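Local coordinates for glutaredoxin-glutathione complex (Polygonaceae, PDB 5KQA), which probably acts as a glutathione-dependent thiol-disulfide oxidoreductase of the thioredoxin superfamily, and binds glutathione in a pocket on its surface, at residues Asp105-Lys110 and Gly114-Met119; Ala80-Trp85 and Asn93-Gly98; Gln31-Ser36 and Val40-Thr45. All blocks are in the same frame, centred on the assembly; numbering follows the deposited sequence.

Overall arrangement
From the N terminus, interaction 3 comes first: helix 20-35 turns back through a short connection and packs on strand 39-43. Interaction 2 then closes the loop between helix 75-86 and strand 93-96, and interaction 1 closes the tight turn between helices 104-112 and 116-122. The three follow one another in series, none nesting within or crossing another. Strands 93-96 and 39-43 are antiparallel neighbours in the sheet, which joins interactions 2 and 3; separately, Val34 of helix 20-35 packs on Phe95. Interaction 1 meets interaction 2 on the other residues of strand 93-96, Val94 and Ile96. Interactions 1 and 3 do not touch, but Asp105 and Lys44 both hold the same glutathione.

Interaction 1 (Asp105-Lys110 and Gly114-Met119); sequences DSVMEK and GKLVPM. With GSH (glutathione), chain B.
A Schellman motif ends helix 104-112, and in it Lys115 N bonds back to Lys110 O at 3.0 Å. Gly114, with its positive phi of 80°, is the residue that lets the chain reverse there. Lys110 O is gripped twice. Lys115 N arrives close to the line of the C=O bond (162° at the oxygen), whereas Leu116 N comes from above the carbonyl plane at 3.2 Å, so the two donors approach from different directions.

Beside the turn, toward helix 48-60, the contact is apolar. With CG of Leu116 opposite the backbone N, a chi2 of 56° turns CD2 to within 3.8 Å of Val107 CG1; both side chains also lie on Leu56 of helix 48-60. The bent chain of Lys110 passes beside the next helix, its CD 4.3 Å from Met119 SD. Lys115 turns its end away, and NZ bonds to Asp113 O.

The other end of the segment faces glutathione. Asp105 N donates to O12 of the ligand at 3.0 Å, and Cys104 N also bonds to glutathione. Asp105 OD2 lies against the ligand amino group N1, but so close that the exact length is doubtful, while OD1 accepts Ser106 N through its anti lone pair. The Asp105 N-H at the helix start would probably favour a negative ligand carboxylate, with the ligand amino group likely offsetting the nearby charge of OD2.

Interaction 2 (Ala80-Trp85 and Asn93-Gly98); sequences AALLQW and NVFIGG
Trp85 N bonds to Ala81 O at 2.9 Å, a helical bond that fixes the backbone from which the indole leaves. This is a helix-on-sheet contact of the thioredoxin fold, with helix 75-86 laid over strand 93-96, the strand that follows Pro92 of the glutathione pocket. The axes of the helix and strand segments come within 11.3 Å and cross at 62°, and side chains fill the distance. At one end Leu82 CB lies 3.9 Å from Asn93 ND2, and Thr86 OG1 bonds to Leu82 O and, weakly, to Asn93 ND2.

Much of the filling is aromatic. Trp85 has CG anti to its backbone N (chi1 -172°), which sends the indole toward the strand, and Phe95 comes to meet it from the opposite direction. The six-membered ring of Trp85 and the Phe95 ring form an oblique aromatic pair, with centroids 4.6 Å apart and planes inclined by 33°. Phe95 CE2 sits over one face of the indole, displaced toward its rim, and Phe95 CZ lies 3.7 Å from Trp85 CZ3. Helix 20-35 joins in, since Val34 touches both rings, and His100 meets Phe95 with its own ring.

Leu82 packs beside this pair and also rests on Phe42 of the neighbouring strand 39-43. One of its methyls completes the contact: Leu82 CD2 approaches Phe95 CE1 obliquely at 4.0 Å, while on the next carbon but one of the ring Phe95 CE2 stands 3.6 Å from Trp85 CH2.

Interaction 3 (Gln31-Ser36 and Val40-Thr45); sequences QQLVNS and VVFSKT. With GSH (glutathione), chain B.
Phe42 reaches from strand 39-43 to Leu33 and Val34 of helix 20-35, and its atoms can be followed outward. CB lies 3.9 Å from Leu82 CD1, the same methyl that sits over one face of the ring near CG. Val40 CG1 sits over the opposite face, offset toward the rim, 3.8 Å from Phe42 CE2 and 4.0 Å from Phe42 CZ at the tip. Farther out the ring meets the helix. Phe42 CE1 is obliquely placed 4.1 Å from Leu33 CD1, and Val34 CG2 comes to the ring edge, in its plane, 3.9 Å from Phe42 CE2. With methyls on both faces and at the edge, the ring is likely to be held in this orientation.

Val40 closes the near end of the contact: its CG2 lies against the helix backbone, 3.5 Å from Leu33 O. The helix itself finishes with Ser36 OG bonded to Gln32 O at 2.6 Å.

Beyond the strand Lys44 runs out fully extended past CG, and its NZ bonds to glutathione O31 at 3.0 Å, with a weak, longer bond to O32 of the same carboxylate; Gln79 OE1 is another partner. A methionine in its place would probably leave that carboxylate without its charged mate. Helix 20-35 packed across a central strand is part of the core of the thioredoxin-type glutaredoxin fold, and Lys44, just past the strand, belongs to the glutathione site.

Interaction 1 (Asp105-Lys110 and Gly114-Met119)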
loop_
_atom_site.group_PDB
_atom_site.type_symbol
_atom_site.label_atom_id
_atom_site.label_comp_id
_atom_site.label_asym_id
_atom_site.label_seq_id
_atom_site.Cartn_x
_atom_site.Cartn_y
_atom_site.Cartn_z
ATOM N N ASP A 105 11.579 0.621 -1.833
ATOM C CA ASP A 105 12.789 0.064 -1.241
ATOM C C ASP A 105 12.490 -1.115 -0.313
ATOM O O ASP A 105 13.141 -2.156 -0.389
ATOM C CB ASP A 105 13.535 1.151 -0.484
ATOM C CG ASP A 105 12.597 2.129 0.203
ATOM O OD1 ASP A 105 11.520 1.701 0.693
ATOM O OD2 ASP A 105 12.936 3.333 0.245
ATOM N N SER A 106 11.509 -0.943 0.567
ATOM C CA SER A 106 11.123 -1.998 1.504
ATOM C C SER A 106 10.658 -3.258 0.786
ATOM O O SER A 106 10.989 -4.373 1.193
ATOM C CB SER A 106 10.016 -1.504 2.437
ATOM O OG SER A 106 10.411 -0.319 3.106
ATOM N N VAL A 107 9.879 -3.078 -0.280
ATOM C CA VAL A 107 9.380 -4.208 -1.052
ATOM C C VAL A 107 10.534 -4.886 -1.777
ATOM O O VAL A 107 10.633 -6.115 -1.802
ATOM C CB VAL A 107 8.300 -3.778 -2.078
ATOM C CG1 VAL A 107 8.013 -4.912 -3.056
ATOM C CG2 VAL A 107 7.017 -3.321 -1.353
ATOM N N MET A 108 11.403 -4.076 -2.368
ATOM C CA MET A 108 12.596 -4.594 -3.031
ATOM C C MET A 108 13.490 -5.361 -2.049
ATOM O O MET A 108 14.080 -6.384 -2.403
ATOM C CB MET A 108 13.381 -3.455 -3.690
ATOM C CG MET A 108 12.658 -2.785 -4.844
ATOM S SD MET A 108 12.059 -3.990 -6.043
ATOM C CE MET A 108 10.970 -2.972 -7.042
ATOM N N GLU A 109 13.596 -4.867 -0.824
ATOM C CA GLU A 109 14.347 -5.575 0.220
ATOM C C GLU A 109 13.786 -6.976 0.483
ATOM O O GLU A 109 14.542 -7.943 0.602
ATOM C CB GLU A 109 14.356 -4.762 1.521
ATOM C CG GLU A 109 14.923 -5.492 2.720
ATOM C CD GLU A 109 14.496 -4.867 4.056
ATOM O OE1 GLU A 109 14.242 -3.636 4.090
ATOM O OE2 GLU A 109 14.407 -5.610 5.069
ATOM N N LYS A 110 12.463 -7.089 0.572
ATOM C CA LYS A 110 11.825 -8.385 0.806
ATOM C C LYS A 110 11.962 -9.317 -0.397
ATOM O O LYS A 110 12.031 -10.533 -0.247
ATOM C CB LYS A 110 10.343 -8.198 1.144
ATOM C CG LYS A 110 10.080 -7.273 2.332
ATOM C CD LYS A 110 10.351 -7.959 3.669
ATOM C CE LYS A 110 9.917 -7.074 4.842
ATOM N NZ LYS A 110 9.819 -7.810 6.144
ATOM N N GLY A 114 14.133 -13.062 -0.340
ATOM C CA GLY A 114 13.328 -14.242 -0.604
ATOM C C GLY A 114 12.050 -14.364 0.204
ATOM O O GLY A 114 11.413 -15.415 0.210
ATOM N N LYS A 115 11.661 -13.288 0.882
ATOM C CA LYS A 115 10.504 -13.331 1.777
ATOM C C LYS A 115 9.188 -12.903 1.123
ATOM O O LYS A 115 8.114 -13.256 1.603
ATOM C CB LYS A 115 10.764 -12.451 3.002
ATOM C CG LYS A 115 11.960 -12.903 3.841
ATOM C CD LYS A 115 11.733 -14.282 4.438
ATOM C CE LYS A 115 13.011 -14.825 5.061
ATOM N NZ LYS A 115 14.062 -15.007 4.025
ATOM N N LEU A 116 9.275 -12.141 0.039
ATOM C CA LEU A 116 8.095 -11.504 -0.556
ATOM C C LEU A 116 7.075 -12.495 -1.124
ATOM O O LEU A 116 5.882 -12.392 -0.841
ATOM C CB LEU A 116 8.524 -10.527 -1.658
ATOM C CG LEU A 116 7.442 -9.639 -2.269
ATOM C CD1 LEU A 116 6.747 -8.859 -1.180
ATOM C CD2 LEU A 116 8.033 -8.687 -3.316
ATOM N N VAL A 117 7.537 -13.439 -1.936
ATOM C CA VAL A 117 6.614 -14.396 -2.558
ATOM C C VAL A 117 5.878 -15.257 -1.522
ATOM O O VAL A 117 4.667 -15.450 -1.637
ATOM C CB VAL A 117 7.343 -15.303 -3.574
ATOM C CG1 VAL A 117 6.445 -16.453 -4.032
ATOM C CG2 VAL A 117 7.780 -14.469 -4.769
ATOM N N PRO A 118 6.596 -15.778 -0.511
ATOM C CA PRO A 118 5.902 -16.529 0.543
ATOM C C PRO A 118 4.890 -15.670 1.307
ATOM O O PRO A 118 3.832 -16.183 1.670
ATOM C CB PRO A 118 7.042 -16.980 1.472
ATOM C CG PRO A 118 8.259 -17.002 0.586
ATOM C CD PRO A 118 8.064 -15.844 -0.362
ATOM N N MET A 119 5.216 -14.403 1.563
ATOM C CA MET A 119 4.279 -13.487 2.228
ATOM C C MET A 119 3.045 -13.275 1.369
ATOM O O MET A 119 1.918 -13.258 1.877
ATOM C CB MET A 119 4.925 -12.127 2.508
ATOM C CG MET A 119 6.022 -12.111 3.552
ATOM S SD MET A 119 6.844 -10.497 3.558
ATOM C CE MET A 119 5.423 -9.424 3.504
HETATM N N1 GSH B . 12.384 5.454 -0.739
HETATM C CA1 GSH B . 11.022 5.651 -1.118
HETATM C C1 GSH B . 10.550 4.376 -1.779
HETATM O O11 GSH B . 9.319 4.116 -1.849
HETATM O O12 GSH B . 11.398 3.564 -2.246
HETATM C CB1 GSH B . 10.890 6.852 -2.046
HETATM C CG1 GSH B . 9.447 7.028 -2.508
HETATM C CD1 GSH B . 9.149 8.469 -2.916
HETATM O OE1 GSH B . 10.027 9.313 -2.896
HETATM N N2 GSH B . 7.832 8.839 -3.324
HETATM C CA2 GSH B . 7.517 10.181 -3.701
HETATM C C2 GSH B . 6.631 10.865 -2.691
HETATM O O2 GSH B . 5.765 10.252 -2.085
HETATM C CB2 GSH B . 6.679 10.213 -4.959
HETATM S SG2 GSH B . 7.664 9.994 -6.415
HETATM N N3 GSH B . 6.782 12.262 -2.488
HETATM C CA3 GSH B . 5.924 12.930 -1.571
HETATM C C3 GSH B . 4.490 12.841 -2.091
HETATM O O31 GSH B . 3.523 12.802 -1.285
HETATM O O32 GSH B . 4.241 12.800 -3.331
#

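Interaction 2 (Ala80-Trp85 and Asn93-Gly98)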
loop_
_atom_site.group_PDB
_atom_site.type_symbol
_atom_site.label_atom_id
_atom_site.label_comp_id
_atom_site.label_asym_id
_atom_site.label_seq_id
_atom_site.Cartn_x
_atom_site.Cartn_y
_atom_site.Cartn_z
ATOM N N ALA A 80 -2.403 11.649 5.467
ATOM C CA ALA A 80 -2.195 12.009 6.864
ATOM C C ALA A 80 -2.460 10.827 7.796
ATOM O O ALA A 80 -1.738 10.621 8.775
ATOM C CB ALA A 80 -3.084 13.197 7.251
ATOM N N ALA A 81 -3.507 10.065 7.507
ATOM C CA ALA A 81 -3.830 8.889 8.308
ATOM C C ALA A 81 -2.738 7.818 8.187
ATOM O O ALA A 81 -2.411 7.131 9.161
ATOM C CB ALA A 81 -5.180 8.327 7.897
ATOM N N LEU A 82 -2.161 7.689 6.996
ATOM C CA LEU A 82 -1.126 6.678 6.776
ATOM C C LEU A 82 0.148 7.066 7.511
ATOM O O LEU A 82 0.892 6.201 7.978
ATOM C CB LEU A 82 -0.837 6.496 5.286
ATOM C CG LEU A 82 -1.901 5.812 4.419
ATOM C CD1 LEU A 82 -1.591 6.038 2.941
ATOM C CD2 LEU A 82 -2.048 4.296 4.716
ATOM N N LEU A 83 0.399 8.371 7.614
ATOM C CA LEU A 83 1.520 8.864 8.405
ATOM C C LEU A 83 1.319 8.512 9.879
ATOM O O LEU A 83 2.208 7.977 10.526
ATOM C CB LEU A 83 1.683 10.379 8.242
ATOM C CG LEU A 83 2.727 11.068 9.143
ATOM C CD1 LEU A 83 4.103 10.384 9.080
ATOM C CD2 LEU A 83 2.856 12.543 8.777
ATOM N N GLN A 84 0.150 8.830 10.413
ATOM C CA GLN A 84 -0.157 8.490 11.792
ATOM C C GLN A 84 -0.011 6.985 12.046
ATOM O O GLN A 84 0.541 6.555 13.054
ATOM C CB GLN A 84 -1.569 8.947 12.147
ATOM C CG GLN A 84 -2.047 8.460 13.510
ATOM C CD GLN A 84 -3.522 8.709 13.723
ATOM O OE1 GLN A 84 -4.331 7.772 13.756
ATOM N NE2 GLN A 84 -3.886 9.976 13.865
ATOM N N TRP A 85 -0.495 6.195 11.102
ATOM C CA TRP A 85 -0.541 4.746 11.227
ATOM C C TRP A 85 0.812 4.059 11.019
ATOM O O TRP A 85 1.133 3.084 11.719
ATOM C CB TRP A 85 -1.557 4.225 10.220
ATOM C CG TRP A 85 -1.923 2.777 10.263
ATOM C CD1 TRP A 85 -1.621 1.862 11.226
ATOM C CD2 TRP A 85 -2.697 2.086 9.275
ATOM N NE1 TRP A 85 -2.151 0.635 10.891
ATOM C CE2 TRP A 85 -2.812 0.746 9.697
ATOM C CE3 TRP A 85 -3.283 2.472 8.060
ATOM C CZ2 TRP A 85 -3.509 -0.208 8.962
ATOM C CZ3 TRP A 85 -3.968 1.520 7.325
ATOM C CH2 TRP A 85 -4.072 0.192 7.780
ATOM N N ASN A 93 2.916 3.150 -0.451
ATOM C CA ASN A 93 2.772 2.635 0.904
ATOM C C ASN A 93 2.025 1.312 0.796
ATOM O O ASN A 93 0.814 1.282 0.567
ATOM C CB ASN A 93 2.036 3.632 1.797
ATOM C CG ASN A 93 2.247 3.369 3.281
ATOM O OD1 ASN A 93 2.442 2.233 3.703
ATOM N ND2 ASN A 93 2.206 4.426 4.079
ATOM N N VAL A 94 2.776 0.225 0.922
ATOM C CA VAL A 94 2.300 -1.130 0.646
ATOM C C VAL A 94 1.894 -1.914 1.906
ATOM O O VAL A 94 2.602 -1.913 2.914
ATOM C CB VAL A 94 3.397 -1.934 -0.113
ATOM C CG1 VAL A 94 2.917 -3.349 -0.469
ATOM C CG2 VAL A 94 3.834 -1.182 -1.363
ATOM N N PHE A 95 0.746 -2.585 1.832
ATOM C CA PHE A 95 0.317 -3.514 2.875
ATOM C C PHE A 95 0.140 -4.899 2.277
ATOM O O PHE A 95 -0.356 -5.037 1.161
ATOM C CB PHE A 95 -0.996 -3.068 3.518
ATOM C CG PHE A 95 -0.875 -1.835 4.365
ATOM C CD1 PHE A 95 -0.699 -0.591 3.779
ATOM C CD2 PHE A 95 -0.964 -1.919 5.742
ATOM C CE1 PHE A 95 -0.611 0.546 4.548
ATOM C CE2 PHE A 95 -0.875 -0.787 6.522
ATOM C CZ PHE A 95 -0.689 0.451 5.922
ATOM N N ILE A 96 0.550 -5.916 3.026
ATOM C CA ILE A 96 0.372 -7.310 2.620
ATOM C C ILE A 96 -0.202 -8.111 3.787
ATOM O O ILE A 96 0.369 -8.117 4.875
ATOM C CB ILE A 96 1.707 -7.950 2.156
ATOM C CG1 ILE A 96 2.211 -7.244 0.895
ATOM C CG2 ILE A 96 1.536 -9.455 1.889
ATOM C CD1 ILE A 96 3.518 -7.787 0.358
ATOM N N GLY A 97 -1.340 -8.761 3.564
ATOM C CA GLY A 97 -1.980 -9.556 4.600
ATOM C C GLY A 97 -2.323 -8.759 5.849
ATOM O O GLY A 97 -2.316 -9.289 6.951
ATOM N N GLY A 98 -2.641 -7.483 5.672
ATOM C CA GLY A 98 -3.016 -6.641 6.790
ATOM C C GLY A 98 -1.828 -5.968 7.451
ATOM O O GLY A 98 -1.986 -5.163 8.364
#

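Interaction 3 (Gln31-Ser36 and Val40-Thr45)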
loop_
_atom_site.group_PDB
_atom_site.type_symbol
_atom_site.label_atom_id
_atom_site.label_comp_id
_atom_site.label_asym_id
_atom_site.label_seq_id
_atom_site.Cartn_x
_atom_site.Cartn_y
_atom_site.Cartn_z
ATOM N N GLN A 31 -8.024 1.475 6.485
ATOM C CA GLN A 31 -8.019 0.191 7.187
ATOM C C GLN A 31 -8.941 -0.821 6.507
ATOM O O GLN A 31 -8.589 -1.994 6.372
ATOM C CB GLN A 31 -8.415 0.381 8.658
ATOM C CG GLN A 31 -7.365 1.146 9.477
ATOM C CD GLN A 31 -7.839 1.517 10.891
ATOM O OE1 GLN A 31 -9.018 1.806 11.115
ATOM N NE2 GLN A 31 -6.915 1.511 11.842
ATOM N N GLN A 32 -10.116 -0.371 6.068
ATOM C CA GLN A 32 -11.059 -1.255 5.382
ATOM C C GLN A 32 -10.463 -1.769 4.073
ATOM O O GLN A 32 -10.703 -2.905 3.671
ATOM C CB GLN A 32 -12.381 -0.526 5.105
ATOM C CG GLN A 32 -13.563 -1.428 4.703
ATOM C CD GLN A 32 -13.626 -1.754 3.206
ATOM O OE1 GLN A 32 -13.194 -0.966 2.357
ATOM N NE2 GLN A 32 -14.183 -2.925 2.882
ATOM N N LEU A 33 -9.706 -0.923 3.388
ATOM C CA LEU A 33 -9.061 -1.348 2.150
ATOM C C LEU A 33 -8.001 -2.398 2.442
ATOM O O LEU A 33 -7.894 -3.404 1.738
ATOM C CB LEU A 33 -8.428 -0.164 1.427
ATOM C CG LEU A 33 -9.468 0.734 0.775
ATOM C CD1 LEU A 33 -8.850 2.076 0.405
ATOM C CD2 LEU A 33 -10.034 0.013 -0.444
ATOM N N VAL A 34 -7.214 -2.155 3.484
ATOM C CA VAL A 34 -6.187 -3.105 3.886
ATOM C C VAL A 34 -6.817 -4.430 4.329
ATOM O O VAL A 34 -6.310 -5.507 4.000
ATOM C CB VAL A 34 -5.308 -2.501 5.000
ATOM C CG1 VAL A 34 -4.439 -3.553 5.659
ATOM C CG2 VAL A 34 -4.429 -1.408 4.403
ATOM N N ASN A 35 -7.936 -4.348 5.048
ATOM C CA ASN A 35 -8.624 -5.542 5.522
ATOM C C ASN A 35 -9.271 -6.343 4.395
ATOM O O ASN A 35 -9.548 -7.531 4.551
ATOM C CB ASN A 35 -9.713 -5.182 6.541
ATOM C CG ASN A 35 -9.151 -4.666 7.843
ATOM O OD1 ASN A 35 -7.976 -4.855 8.150
ATOM N ND2 ASN A 35 -9.998 -4.007 8.628
ATOM N N SER A 36 -9.539 -5.697 3.266
ATOM C CA SER A 36 -10.326 -6.350 2.229
ATOM C C SER A 36 -9.515 -6.577 0.955
ATOM O O SER A 36 -10.070 -6.837 -0.110
ATOM C CB SER A 36 -11.587 -5.524 1.937
ATOM O OG SER A 36 -11.233 -4.236 1.459
ATOM N N VAL A 40 -2.282 -4.302 -0.942
ATOM C CA VAL A 40 -2.733 -2.945 -1.246
ATOM C C VAL A 40 -1.538 -2.052 -1.511
ATOM O O VAL A 40 -0.555 -2.070 -0.766
ATOM C CB VAL A 40 -3.565 -2.302 -0.102
ATOM C CG1 VAL A 40 -4.036 -0.896 -0.514
ATOM C CG2 VAL A 40 -4.751 -3.177 0.283
ATOM N N VAL A 41 -1.639 -1.250 -2.562
ATOM C CA VAL A 41 -0.608 -0.275 -2.863
ATOM C C VAL A 41 -1.192 1.130 -2.823
ATOM O O VAL A 41 -1.809 1.561 -3.789
ATOM C CB VAL A 41 0.028 -0.530 -4.238
ATOM C CG1 VAL A 41 1.126 0.483 -4.489
ATOM C CG2 VAL A 41 0.598 -1.953 -4.311
ATOM N N PHE A 42 -1.011 1.846 -1.710
ATOM C CA PHE A 42 -1.405 3.251 -1.689
ATOM C C PHE A 42 -0.389 4.003 -2.529
ATOM O O PHE A 42 0.807 3.918 -2.305
ATOM C CB PHE A 42 -1.495 3.815 -0.276
ATOM C CG PHE A 42 -2.598 3.211 0.539
ATOM C CD1 PHE A 42 -3.907 3.664 0.406
ATOM C CD2 PHE A 42 -2.334 2.181 1.428
ATOM C CE1 PHE A 42 -4.938 3.104 1.158
ATOM C CE2 PHE A 42 -3.358 1.616 2.192
ATOM C CZ PHE A 42 -4.666 2.079 2.050
ATOM N N SER A 43 -0.894 4.732 -3.512
ATOM C CA SER A 43 -0.086 5.180 -4.636
ATOM C C SER A 43 -0.422 6.621 -5.045
ATOM O O SER A 43 -1.413 7.200 -4.578
ATOM C CB SER A 43 -0.316 4.218 -5.813
ATOM O OG SER A 43 0.361 4.620 -6.989
ATOM N N LYS A 44 0.410 7.201 -5.905
ATOM C CA LYS A 44 -0.010 8.365 -6.697
ATOM C C LYS A 44 0.258 8.072 -8.176
ATOM O O LYS A 44 1.216 7.378 -8.513
ATOM C CB LYS A 44 0.694 9.640 -6.230
ATOM C CG LYS A 44 0.115 10.172 -4.913
ATOM C CD LYS A 44 0.825 11.438 -4.436
ATOM C CE LYS A 44 0.169 11.982 -3.165
ATOM N NZ LYS A 44 0.853 13.204 -2.663
ATOM N N THR A 45 -0.612 8.563 -9.053
ATOM C CA THR A 45 -0.602 8.151 -10.458
ATOM C C THR A 45 0.747 8.341 -11.157
ATOM O O THR A 45 1.167 7.509 -11.955
ATOM C CB THR A 45 -1.668 8.921 -11.267
ATOM O OG1 THR A 45 -2.908 8.908 -10.553
ATOM C CG2 THR A 45 -1.863 8.285 -12.646
HETATM N N1 GSH B . 12.384 5.454 -0.739
HETATM C CA1 GSH B . 11.022 5.651 -1.118
HETATM C C1 GSH B . 10.550 4.376 -1.779
HETATM O O11 GSH B . 9.319 4.116 -1.849
HETATM O O12 GSH B . 11.398 3.564 -2.246
HETATM C CB1 GSH B . 10.890 6.852 -2.046
HETATM C CG1 GSH B . 9.447 7.028 -2.508
HETATM C CD1 GSH B . 9.149 8.469 -2.916
HETATM O OE1 GSH B . 10.027 9.313 -2.896
HETATM N N2 GSH B . 7.832 8.839 -3.324
HETATM C CA2 GSH B . 7.517 10.181 -3.701
HETATM C C2 GSH B . 6.631 10.865 -2.691
HETATM O O2 GSH B . 5.765 10.252 -2.085
HETATM C CB2 GSH B . 6.679 10.213 -4.959
HETATM S SG2 GSH B . 7.664 9.994 -6.415
HETATM N N3 GSH B . 6.782 12.262 -2.488
HETATM C CA3 GSH B . 5.924 12.930 -1.571
HETATM C C3 GSH B . 4.490 12.841 -2.091
HETATM O O31 GSH B . 3.523 12.802 -1.285
HETATM O O32 GSH B . 4.241 12.800 -3.331
#